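Local coordinates for protein hydrogenase maturation factor (Thermoanaerobacter tengcongensis, PDB 3VTH) that probably transfers a carbamoyl group from carbamoyl phosphate, with ATP, to the C-terminal cysteine of HypE during [NiFe]-hydrogenase maturation, at residues E633-E638 and E650-Q655; R3-Q8 and E54-D59; G215-I220 and I351-L356. All coordinates share one frame; numbering follows the deposited sequence.

The three contacts illustrate how a multidomain enzyme makes its contacts within separate modules, between segments 12 to 131 residues apart. Along the chain contact 2 comes first, in the acylphosphatase region, where the N-terminal tail meets the junction of strand 48-55 and helix 57-69. Contact 3 follows, pairing strands 218-221 and 354-358 in the YrdC-like domain, and contact 1 is last, packing a loop on helix 649-662 in the second subdomain of the Kae1-like domain. No helix, strand or sheet is shared. Centres lie about 79 Å apart for contacts 1 and 2, 65 Å for contacts 2 and 3, and 50 Å for contacts 1 and 3, so each belongs to a different part of this multidomain chain.

Contact 1 of 3, residues E633-E638 and E650-Q655; sequences EYYEYE and ELILRQ
Tyr635 and Gln655 run past each other in opposite directions, and the phenol ring stands almost perpendicular to the amide plane, 86° apart. The touching is done by aliphatic carbon: CB of Gln655 lies 3.4 Å from CD1 of Tyr635, approaching the ring obliquely. With CG of Tyr635 anti to its own carbonyl carbon (chi1 -67°), the ring is carried along the flank of the helix, where its hydroxyl is hydrogen-bonded to Asp659, a residue one turn beyond Gln655. The extended Gln655 chain heads the other way and brings its amide up against the backbone of Glu636, with CD of Gln655 3.7 Å from O of Glu636.

Such packing illustrates a loop folding back on a helix soon to follow it: residues 633-638 lead into the strands 639-641 and 645-647, after which the chain enters helix 649-662, all within the second subdomain of the Kae1-like domain, of the actin-like ATPase clan. Ile652 meets the loop further on, its CD1 4.2 Å from CB of Tyr637, while the phenol of Tyr637 leads away from the helix. At the margin, the carboxylate of Glu638 comes obliquely to Leu651, OE2 being 4.1 Å from CD1.

Leu651 also lays CD2 over the centre of the Arg654 guanidinium, 3.7 Å above its plane. That guanidinium is held side-on by Glu650, whose OE2 accepts from Arg654 NE at 2.9 Å in a fairly straight bond (162° at hydrogen) in the guanidinium plane. Tyr566 gives the same OE2 a second hydrogen bond, and Tyr635 also rests on Ile669 and Lys672 of helix 666-692.

Contact 2 of 3, residues R3-Q8 and E54-D59; sequences RGRVPQ and EGEEKD
Glu56 offers each carboxylate oxygen to a different donor of the N-terminal tail. OE1 accepts the backbone N-H of Gln8 at 3.0 Å, the angle at hydrogen being 145°. OE2 takes NH2 of Arg5 in a salt bridge modelled at 2.5 Å, a very short distance whose exact value deserves caution. The two donors come from opposite faces of the carboxylate, well out of its plane, whereas OE2 lies close to the guanidinium plane, at its edge; the two flat groups are turned 60° apart. The extended Arg5 chain brings its guanidinium to the acid from the opposite direction, while the bend of Glu56 at chi2 (-75°) turns the carboxylate toward the tail. CA of Pro7 packs 3.1 Å from OE1.

The carbonyl of Gln8 is served otherwise. A water 2.7 Å from O of Gln8 donates to it and also accepts from N of Glu57, 2.8 Å away, thus bridging the tail to the first turn of a helix. The same carbonyl receives a CH contact from CA of Glu56 at 3.5 Å. It also sits near OE2, a pairing of two acceptors that the positive charge of Arg5 would probably ease. Replacing Glu56 by an alanine is likely to leave the Arg5 guanidinium without this counter-charge and the Gln8 N-H without this acceptor, so the tail could move more freely.

Glu56 holds the N-cap position between strand 48-55 and helix 57-69, a junction of the acylphosphatase-like alpha/beta sandwich. The tail passes this corner just before entering strand 10-17, which neighbours strand 48-55 antiparallel in the sheet, with Gly55 hydrogen-bonded to Gln10.

Contact 3 of 3, residues G215-I220 and I351-L356; sequences GKIVAI and IADVFL
Ala219 presses its methyl obliquely on the Phe355 ring, CB lying 3.5 Å from CD1. One face of that ring carries the methyl of Ala352, 3.9 Å above the plane and offset toward the rim; Ala219 CB touches this second methyl at 3.6 Å, and Leu348 packs on both Ala219 and Phe355. The other flat group is the Asp353 carboxylate. Its OD2 takes the N-H of Ile217 at 2.9 Å through the anti lone pair in an almost straight bond (176°), OD1 forms a salt bridge with Arg244, and the Lys216 chain crosses the acid at about a right angle.

Past this point the chains become neighbouring parallel strands of the mixed sheet in the YrdC-like domain. Ala219 bonds through both its N and its O: N gives to Val354 O, and O accepts from Leu356 N at 2.8 Å; the pairing continues from Leu356 to Lys221. Before them, O of Ile217 accepts from N of Asp353 and, weakly, from N of Val354. On the sheet face opposite Ala219, Val218 and Val354 lie side by side pointing the same way, CG1 of Val218 3.5 Å from CG2 of Val354, beneath helix 204-213.

Chemically, then, a buried apolar interface is closed at its entry by an aspartate that finishes the strand pairing with a side-chain acceptor, and the partnership with Arg244 probably keeps that carboxylate ionised.

Contact 1 of 3, residues E633-E638 and E650-Q655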
loop_
_atom_site.group_PDB
_atom_site.type_symbol
_atom_site.label_atom_id
_atom_site.label_comp_id
_atom_site.label_asym_id
_atom_site.label_seq_id
_atom_site.Cartn_x
_atom_site.Cartn_y
_atom_site.Cartn_z
ATOM N N GLU A 633 -14.468 20.181 -22.789
ATOM C CA GLU A 633 -15.634 20.951 -22.370
ATOM C C GLU A 633 -15.891 20.814 -20.868
ATOM O O GLU A 633 -15.444 19.857 -20.231
ATOM C CB GLU A 633 -16.882 20.571 -23.175
ATOM C CG GLU A 633 -16.756 20.795 -24.695
ATOM C CD GLU A 633 -16.326 22.210 -25.064
ATOM O OE1 GLU A 633 -15.304 22.349 -25.769
ATOM O OE2 GLU A 633 -17.001 23.183 -24.657
ATOM N N TYR A 634 -16.617 21.779 -20.311
ATOM C CA TYR A 634 -16.855 21.803 -18.867
ATOM C C TYR A 634 -18.080 22.633 -18.521
ATOM O O TYR A 634 -18.677 23.290 -19.382
ATOM C CB TYR A 634 -15.612 22.315 -18.125
ATOM C CG TYR A 634 -15.325 23.771 -18.367
ATOM C CD1 TYR A 634 -15.857 24.742 -17.521
ATOM C CD2 TYR A 634 -14.539 24.189 -19.441
ATOM C CE1 TYR A 634 -15.619 26.090 -17.726
ATOM C CE2 TYR A 634 -14.292 25.550 -19.657
ATOM C CZ TYR A 634 -14.838 26.486 -18.784
ATOM O OH TYR A 634 -14.623 27.835 -18.950
ATOM N N TYR A 635 -18.448 22.598 -17.252
ATOM C CA TYR A 635 -19.631 23.289 -16.786
ATOM C C TYR A 635 -19.249 24.604 -16.105
ATOM O O TYR A 635 -18.156 24.731 -15.562
ATOM C CB TYR A 635 -20.401 22.388 -15.809
ATOM C CG TYR A 635 -20.984 21.162 -16.472
ATOM C CD1 TYR A 635 -22.019 21.286 -17.402
ATOM C CD2 TYR A 635 -20.496 19.882 -16.191
ATOM C CE1 TYR A 635 -22.566 20.187 -18.012
ATOM C CE2 TYR A 635 -21.038 18.761 -16.812
ATOM C CZ TYR A 635 -22.077 18.928 -17.722
ATOM O OH TYR A 635 -22.640 17.850 -18.361
ATOM N N GLU A 636 -20.156 25.569 -16.148
ATOM C CA GLU A 636 -19.994 26.822 -15.433
ATOM C C GLU A 636 -20.086 26.622 -13.909
ATOM O O GLU A 636 -20.876 25.808 -13.418
ATOM C CB GLU A 636 -21.057 27.815 -15.901
ATOM C CG GLU A 636 -20.912 29.215 -15.324
ATOM C CD GLU A 636 -22.247 29.927 -15.144
ATOM O OE1 GLU A 636 -22.359 31.095 -15.570
ATOM O OE2 GLU A 636 -23.184 29.326 -14.566
ATOM N N TYR A 637 -19.258 27.362 -13.180
ATOM C CA TYR A 637 -19.316 27.402 -11.719
ATOM C C TYR A 637 -19.171 28.838 -11.236
ATOM O O TYR A 637 -18.759 29.730 -11.980
ATOM C CB TYR A 637 -18.220 26.540 -11.083
ATOM C CG TYR A 637 -16.853 26.858 -11.623
ATOM C CD1 TYR A 637 -16.040 27.829 -11.027
ATOM C CD2 TYR A 637 -16.380 26.194 -12.749
ATOM C CE1 TYR A 637 -14.790 28.126 -11.561
ATOM C CE2 TYR A 637 -15.152 26.467 -13.267
ATOM C CZ TYR A 637 -14.366 27.426 -12.679
ATOM O OH TYR A 637 -13.152 27.654 -13.242
ATOM N N GLU A 638 -19.495 29.031 -9.966
ATOM C CA GLU A 638 -19.508 30.336 -9.343
ATOM C C GLU A 638 -18.790 30.165 -8.013
ATOM O O GLU A 638 -19.021 29.177 -7.313
ATOM C CB GLU A 638 -20.969 30.759 -9.147
ATOM C CG GLU A 638 -21.204 31.942 -8.227
ATOM C CD GLU A 638 -22.663 32.368 -8.189
ATOM O OE1 GLU A 638 -23.091 33.101 -9.110
ATOM O OE2 GLU A 638 -23.378 31.977 -7.238
ATOM N N GLU A 650 -24.733 22.107 -6.381
ATOM C CA GLU A 650 -26.051 21.944 -7.003
ATOM C C GLU A 650 -26.196 22.723 -8.323
ATOM O O GLU A 650 -26.894 22.275 -9.222
ATOM C CB GLU A 650 -27.191 22.282 -6.037
ATOM C CG GLU A 650 -28.593 21.887 -6.559
ATOM C CD GLU A 650 -29.262 22.961 -7.448
ATOM O OE1 GLU A 650 -29.039 24.170 -7.212
ATOM O OE2 GLU A 650 -30.022 22.590 -8.381
ATOM N N LEU A 651 -25.548 23.887 -8.421
ATOM C CA LEU A 651 -25.568 24.688 -9.660
ATOM C C LEU A 651 -24.921 23.964 -10.850
ATOM O O LEU A 651 -25.329 24.138 -12.011
ATOM C CB LEU A 651 -24.884 26.039 -9.417
ATOM C CG LEU A 651 -25.548 26.921 -8.347
ATOM C CD1 LEU A 651 -24.774 28.219 -8.132
ATOM C CD2 LEU A 651 -27.009 27.206 -8.736
ATOM N N ILE A 652 -23.912 23.159 -10.543
ATOM C CA ILE A 652 -23.241 22.313 -11.512
ATOM C C ILE A 652 -24.138 21.113 -11.836
ATOM O O ILE A 652 -24.278 20.741 -13.006
ATOM C CB ILE A 652 -21.857 21.852 -10.964
ATOM C CG1 ILE A 652 -20.919 23.058 -10.862
ATOM C CG2 ILE A 652 -21.225 20.753 -11.846
ATOM C CD1 ILE A 652 -19.758 22.853 -9.947
ATOM N N LEU A 653 -24.769 20.537 -10.803
ATOM C CA LEU A 653 -25.713 19.427 -11.012
ATOM C C LEU A 653 -26.876 19.829 -11.931
ATOM O O LEU A 653 -27.353 19.006 -12.703
ATOM C CB LEU A 653 -26.243 18.855 -9.685
ATOM C CG LEU A 653 -25.259 18.137 -8.752
ATOM C CD1 LEU A 653 -25.974 17.708 -7.469
ATOM C CD2 LEU A 653 -24.617 16.928 -9.434
ATOM N N ARG A 654 -27.316 21.084 -11.858
ATOM C CA ARG A 654 -28.354 21.589 -12.789
ATOM C C ARG A 654 -27.972 21.440 -14.247
ATOM O O ARG A 654 -28.790 21.005 -15.050
ATOM C CB ARG A 654 -28.641 23.061 -12.553
ATOM C CG ARG A 654 -29.558 23.290 -11.414
ATOM C CD ARG A 654 -30.027 24.720 -11.341
ATOM N NE ARG A 654 -30.222 25.070 -9.939
ATOM C CZ ARG A 654 -30.567 26.273 -9.501
ATOM N NH1 ARG A 654 -30.770 27.258 -10.361
ATOM N NH2 ARG A 654 -30.711 26.481 -8.200
ATOM N N GLN A 655 -26.738 21.819 -14.584
ATOM C CA GLN A 655 -26.239 21.738 -15.967
ATOM C C GLN A 655 -26.027 20.279 -16.401
ATOM O O GLN A 655 -26.281 19.925 -17.547
ATOM C CB GLN A 655 -24.937 22.535 -16.120
ATOM C CG GLN A 655 -25.064 24.064 -15.862
ATOM C CD GLN A 655 -23.732 24.679 -15.495
ATOM O OE1 GLN A 655 -23.447 24.928 -14.312
ATOM N NE2 GLN A 655 -22.878 24.855 -16.484
#

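Contact 2 of 3, residues R3-Q8 and E54-D59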
loop_
_atom_site.group_PDB
_atom_site.type_symbol
_atom_site.label_atom_id
_atom_site.label_comp_id
_atom_site.label_asym_id
_atom_site.label_seq_id
_atom_site.Cartn_x
_atom_site.Cartn_y
_atom_site.Cartn_z
ATOM N N ARG A 3 62.325 -7.070 3.866
ATOM C CA ARG A 3 62.858 -6.180 2.792
ATOM C C ARG A 3 61.766 -5.766 1.788
ATOM O O ARG A 3 60.731 -6.429 1.677
ATOM C CB ARG A 3 64.090 -6.803 2.125
ATOM C CG ARG A 3 65.337 -6.766 3.032
ATOM C CD ARG A 3 66.478 -7.626 2.520
ATOM N NE ARG A 3 67.502 -6.844 1.827
ATOM C CZ ARG A 3 68.622 -6.395 2.389
ATOM N NH1 ARG A 3 68.888 -6.650 3.665
ATOM N NH2 ARG A 3 69.489 -5.692 1.669
ATOM N N GLY A 4 61.993 -4.649 1.090
ATOM C CA GLY A 4 60.980 -4.030 0.235
ATOM C C GLY A 4 60.092 -3.090 1.042
ATOM O O GLY A 4 60.447 -2.698 2.155
ATOM N N ARG A 5 58.945 -2.726 0.473
ATOM C CA ARG A 5 57.995 -1.831 1.131
ATOM C C ARG A 5 57.452 -2.427 2.424
ATOM O O ARG A 5 56.876 -3.519 2.420
ATOM C CB ARG A 5 56.829 -1.475 0.198
ATOM C CG ARG A 5 55.703 -0.708 0.907
ATOM C CD ARG A 5 54.417 -0.630 0.112
ATOM N NE ARG A 5 53.263 -0.481 1.020
ATOM C CZ ARG A 5 52.858 0.682 1.527
ATOM N NH1 ARG A 5 53.485 1.807 1.209
ATOM N NH2 ARG A 5 51.828 0.725 2.350
ATOM N N VAL A 6 57.621 -1.692 3.518
ATOM C CA VAL A 6 57.040 -2.055 4.808
ATOM C C VAL A 6 55.521 -1.868 4.808
ATOM O O VAL A 6 55.027 -0.793 4.451
ATOM C CB VAL A 6 57.659 -1.221 5.959
ATOM C CG1 VAL A 6 57.100 -1.659 7.309
ATOM C CG2 VAL A 6 59.183 -1.322 5.936
ATOM N N PRO A 7 54.769 -2.918 5.216
ATOM C CA PRO A 7 53.324 -2.797 5.301
ATOM C C PRO A 7 52.926 -1.796 6.378
ATOM O O PRO A 7 53.571 -1.728 7.430
ATOM C CB PRO A 7 52.853 -4.212 5.682
ATOM C CG PRO A 7 54.028 -5.119 5.440
ATOM C CD PRO A 7 55.242 -4.258 5.620
ATOM N N GLN A 8 51.914 -0.991 6.079
ATOM C CA GLN A 8 51.367 -0.056 7.045
ATOM C C GLN A 8 49.931 -0.468 7.318
ATOM O O GLN A 8 49.055 -0.327 6.463
ATOM C CB GLN A 8 51.422 1.391 6.535
ATOM C CG GLN A 8 52.786 2.008 6.554
ATOM C CD GLN A 8 52.800 3.408 5.968
ATOM O OE1 GLN A 8 51.906 4.220 6.225
ATOM N NE2 GLN A 8 53.806 3.692 5.173
ATOM N N GLU A 54 41.114 -4.373 9.116
ATOM C CA GLU A 54 42.508 -3.979 9.296
ATOM C C GLU A 54 43.267 -4.352 8.040
ATOM O O GLU A 54 43.141 -5.479 7.555
ATOM C CB GLU A 54 43.154 -4.708 10.492
ATOM C CG GLU A 54 42.316 -4.639 11.757
ATOM C CD GLU A 54 43.014 -5.153 12.998
ATOM O OE1 GLU A 54 42.602 -4.704 14.089
ATOM O OE2 GLU A 54 43.944 -5.995 12.904
ATOM N N GLY A 55 44.025 -3.395 7.516
ATOM C CA GLY A 55 44.955 -3.628 6.401
ATOM C C GLY A 55 45.592 -2.332 5.919
ATOM O O GLY A 55 45.637 -1.339 6.658
ATOM N N GLU A 56 46.095 -2.345 4.685
ATOM C CA GLU A 56 46.615 -1.144 4.045
ATOM C C GLU A 56 45.487 -0.158 3.816
ATOM O O GLU A 56 44.363 -0.556 3.485
ATOM C CB GLU A 56 47.286 -1.466 2.706
ATOM C CG GLU A 56 48.527 -2.343 2.801
ATOM C CD GLU A 56 49.763 -1.609 3.308
ATOM O OE1 GLU A 56 50.738 -2.299 3.663
ATOM O OE2 GLU A 56 49.786 -0.353 3.343
ATOM N N GLU A 57 45.790 1.127 3.995
ATOM C CA GLU A 57 44.808 2.198 3.816
ATOM C C GLU A 57 44.161 2.120 2.436
ATOM O O GLU A 57 42.954 2.302 2.304
ATOM C CB GLU A 57 45.466 3.569 3.996
ATOM C CG GLU A 57 44.481 4.746 3.898
ATOM C CD GLU A 57 45.157 6.098 4.071
ATOM O OE1 GLU A 57 44.471 7.049 4.509
ATOM O OE2 GLU A 57 46.371 6.224 3.775
ATOM N N LYS A 58 44.970 1.850 1.415
ATOM C CA LYS A 58 44.473 1.783 0.041
ATOM C C LYS A 58 43.443 0.657 -0.132
ATOM O O LYS A 58 42.457 0.812 -0.847
ATOM C CB LYS A 58 45.635 1.631 -0.950
ATOM C CG LYS A 58 46.457 2.905 -1.124
ATOM C CD LYS A 58 47.564 2.739 -2.170
ATOM C CE LYS A 58 48.345 4.038 -2.369
ATOM N NZ LYS A 58 49.349 3.978 -3.482
ATOM N N ASP A 59 43.681 -0.471 0.534
ATOM C CA ASP A 59 42.762 -1.602 0.478
ATOM C C ASP A 59 41.460 -1.329 1.242
ATOM O O ASP A 59 40.371 -1.681 0.773
ATOM C CB ASP A 59 43.446 -2.863 0.973
ATOM C CG ASP A 59 44.496 -3.380 -0.010
ATOM O OD1 ASP A 59 44.308 -3.220 -1.241
ATOM O OD2 ASP A 59 45.513 -3.936 0.457
HETATM O O HOH W 1 48.197 1.844 5.167
#

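Contact 3 of 3, residues G215-I220 and I351-L356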
loop_
_atom_site.group_PDB
_atom_site.type_symbol
_atom_site.label_atom_id
_atom_site.label_comp_id
_atom_site.label_asym_id
_atom_site.label_seq_id
_atom_site.Cartn_x
_atom_site.Cartn_y
_atom_site.Cartn_z
ATOM N N GLY A 215 -12.585 -25.874 -12.869
ATOM C CA GLY A 215 -13.399 -24.710 -12.522
ATOM C C GLY A 215 -13.620 -24.564 -11.028
ATOM O O GLY A 215 -14.589 -23.937 -10.601
ATOM N N LYS A 216 -12.707 -25.123 -10.235
ATOM C CA LYS A 216 -12.823 -25.095 -8.785
ATOM C C LYS A 216 -12.028 -23.942 -8.147
ATOM O O LYS A 216 -11.209 -23.288 -8.810
ATOM C CB LYS A 216 -12.394 -26.449 -8.195
ATOM C CG LYS A 216 -13.365 -27.593 -8.521
ATOM C CD LYS A 216 -12.877 -28.921 -7.965
ATOM C CE LYS A 216 -13.594 -30.096 -8.612
ATOM N NZ LYS A 216 -15.048 -30.077 -8.318
ATOM N N ILE A 217 -12.302 -23.693 -6.863
ATOM C CA ILE A 217 -11.626 -22.662 -6.099
ATOM C C ILE A 217 -10.520 -23.321 -5.288
ATOM O O ILE A 217 -10.773 -24.270 -4.537
ATOM C CB ILE A 217 -12.592 -21.916 -5.145
ATOM C CG1 ILE A 217 -13.623 -21.108 -5.939
ATOM C CG2 ILE A 217 -11.803 -20.981 -4.226
ATOM C CD1 ILE A 217 -14.945 -20.939 -5.246
ATOM N N VAL A 218 -9.299 -22.822 -5.453
ATOM C CA VAL A 218 -8.167 -23.320 -4.694
ATOM C C VAL A 218 -7.708 -22.280 -3.666
ATOM O O VAL A 218 -7.571 -21.099 -3.991
ATOM C CB VAL A 218 -6.998 -23.758 -5.631
ATOM C CG1 VAL A 218 -7.486 -24.771 -6.672
ATOM C CG2 VAL A 218 -6.406 -22.574 -6.359
ATOM N N ALA A 219 -7.495 -22.715 -2.427
ATOM C CA ALA A 219 -6.893 -21.853 -1.416
ATOM C C ALA A 219 -5.412 -22.171 -1.363
ATOM O O ALA A 219 -5.021 -23.315 -1.091
ATOM C CB ALA A 219 -7.556 -22.048 -0.047
ATOM N N ILE A 220 -4.592 -21.162 -1.656
ATOM C CA ILE A 220 -3.160 -21.362 -1.820
ATOM C C ILE A 220 -2.432 -20.617 -0.721
ATOM O O ILE A 220 -2.609 -19.407 -0.577
ATOM C CB ILE A 220 -2.683 -20.828 -3.204
ATOM C CG1 ILE A 220 -3.371 -21.603 -4.343
ATOM C CG2 ILE A 220 -1.182 -20.910 -3.336
ATOM C CD1 ILE A 220 -3.112 -21.021 -5.737
ATOM N N ILE A 351 -15.793 -22.227 1.176
ATOM C CA ILE A 351 -15.372 -21.337 0.107
ATOM C C ILE A 351 -14.449 -22.062 -0.868
ATOM O O ILE A 351 -14.788 -22.219 -2.040
ATOM C CB ILE A 351 -14.707 -20.051 0.655
ATOM C CG1 ILE A 351 -15.648 -19.340 1.645
ATOM C CG2 ILE A 351 -14.306 -19.133 -0.489
ATOM C CD1 ILE A 351 -15.033 -18.117 2.324
ATOM N N ALA A 352 -13.294 -22.521 -0.382
ATOM C CA ALA A 352 -12.366 -23.247 -1.228
ATOM C C ALA A 352 -12.795 -24.697 -1.408
ATOM O O ALA A 352 -13.364 -25.310 -0.498
ATOM C CB ALA A 352 -10.953 -23.180 -0.646
ATOM N N ASP A 353 -12.520 -25.239 -2.591
ATOM C CA ASP A 353 -12.738 -26.657 -2.857
ATOM C C ASP A 353 -11.535 -27.523 -2.457
ATOM O O ASP A 353 -11.702 -28.640 -1.959
ATOM C CB ASP A 353 -13.078 -26.851 -4.332
ATOM C CG ASP A 353 -14.368 -26.145 -4.713
ATOM O OD1 ASP A 353 -15.421 -26.578 -4.219
ATOM O OD2 ASP A 353 -14.333 -25.153 -5.476
ATOM N N VAL A 354 -10.328 -27.007 -2.682
ATOM C CA VAL A 354 -9.089 -27.726 -2.331
ATOM C C VAL A 354 -8.053 -26.735 -1.809
ATOM O O VAL A 354 -8.183 -25.532 -2.031
ATOM C CB VAL A 354 -8.507 -28.521 -3.535
ATOM C CG1 VAL A 354 -9.551 -29.522 -4.108
ATOM C CG2 VAL A 354 -8.036 -27.563 -4.620
ATOM N N PHE A 355 -7.034 -27.243 -1.116
ATOM C CA PHE A 355 -6.054 -26.390 -0.451
ATOM C C PHE A 355 -4.635 -26.794 -0.813
ATOM O O PHE A 355 -4.325 -27.988 -0.876
ATOM C CB PHE A 355 -6.201 -26.496 1.075
ATOM C CG PHE A 355 -7.502 -25.963 1.604
ATOM C CD1 PHE A 355 -7.546 -24.728 2.251
ATOM C CD2 PHE A 355 -8.682 -26.715 1.487
ATOM C CE1 PHE A 355 -8.767 -24.222 2.756
ATOM C CE2 PHE A 355 -9.886 -26.234 1.985
ATOM C CZ PHE A 355 -9.934 -24.990 2.617
ATOM N N LEU A 356 -3.782 -25.789 -1.037
ATOM C CA LEU A 356 -2.349 -26.015 -1.127
ATOM C C LEU A 356 -1.689 -25.386 0.094
ATOM O O LEU A 356 -1.442 -24.165 0.142
ATOM C CB LEU A 356 -1.744 -25.457 -2.426
ATOM C CG LEU A 356 -0.267 -25.822 -2.657
ATOM C CD1 LEU A 356 -0.097 -27.317 -2.959
ATOM C CD2 LEU A 356 0.363 -24.969 -3.769
#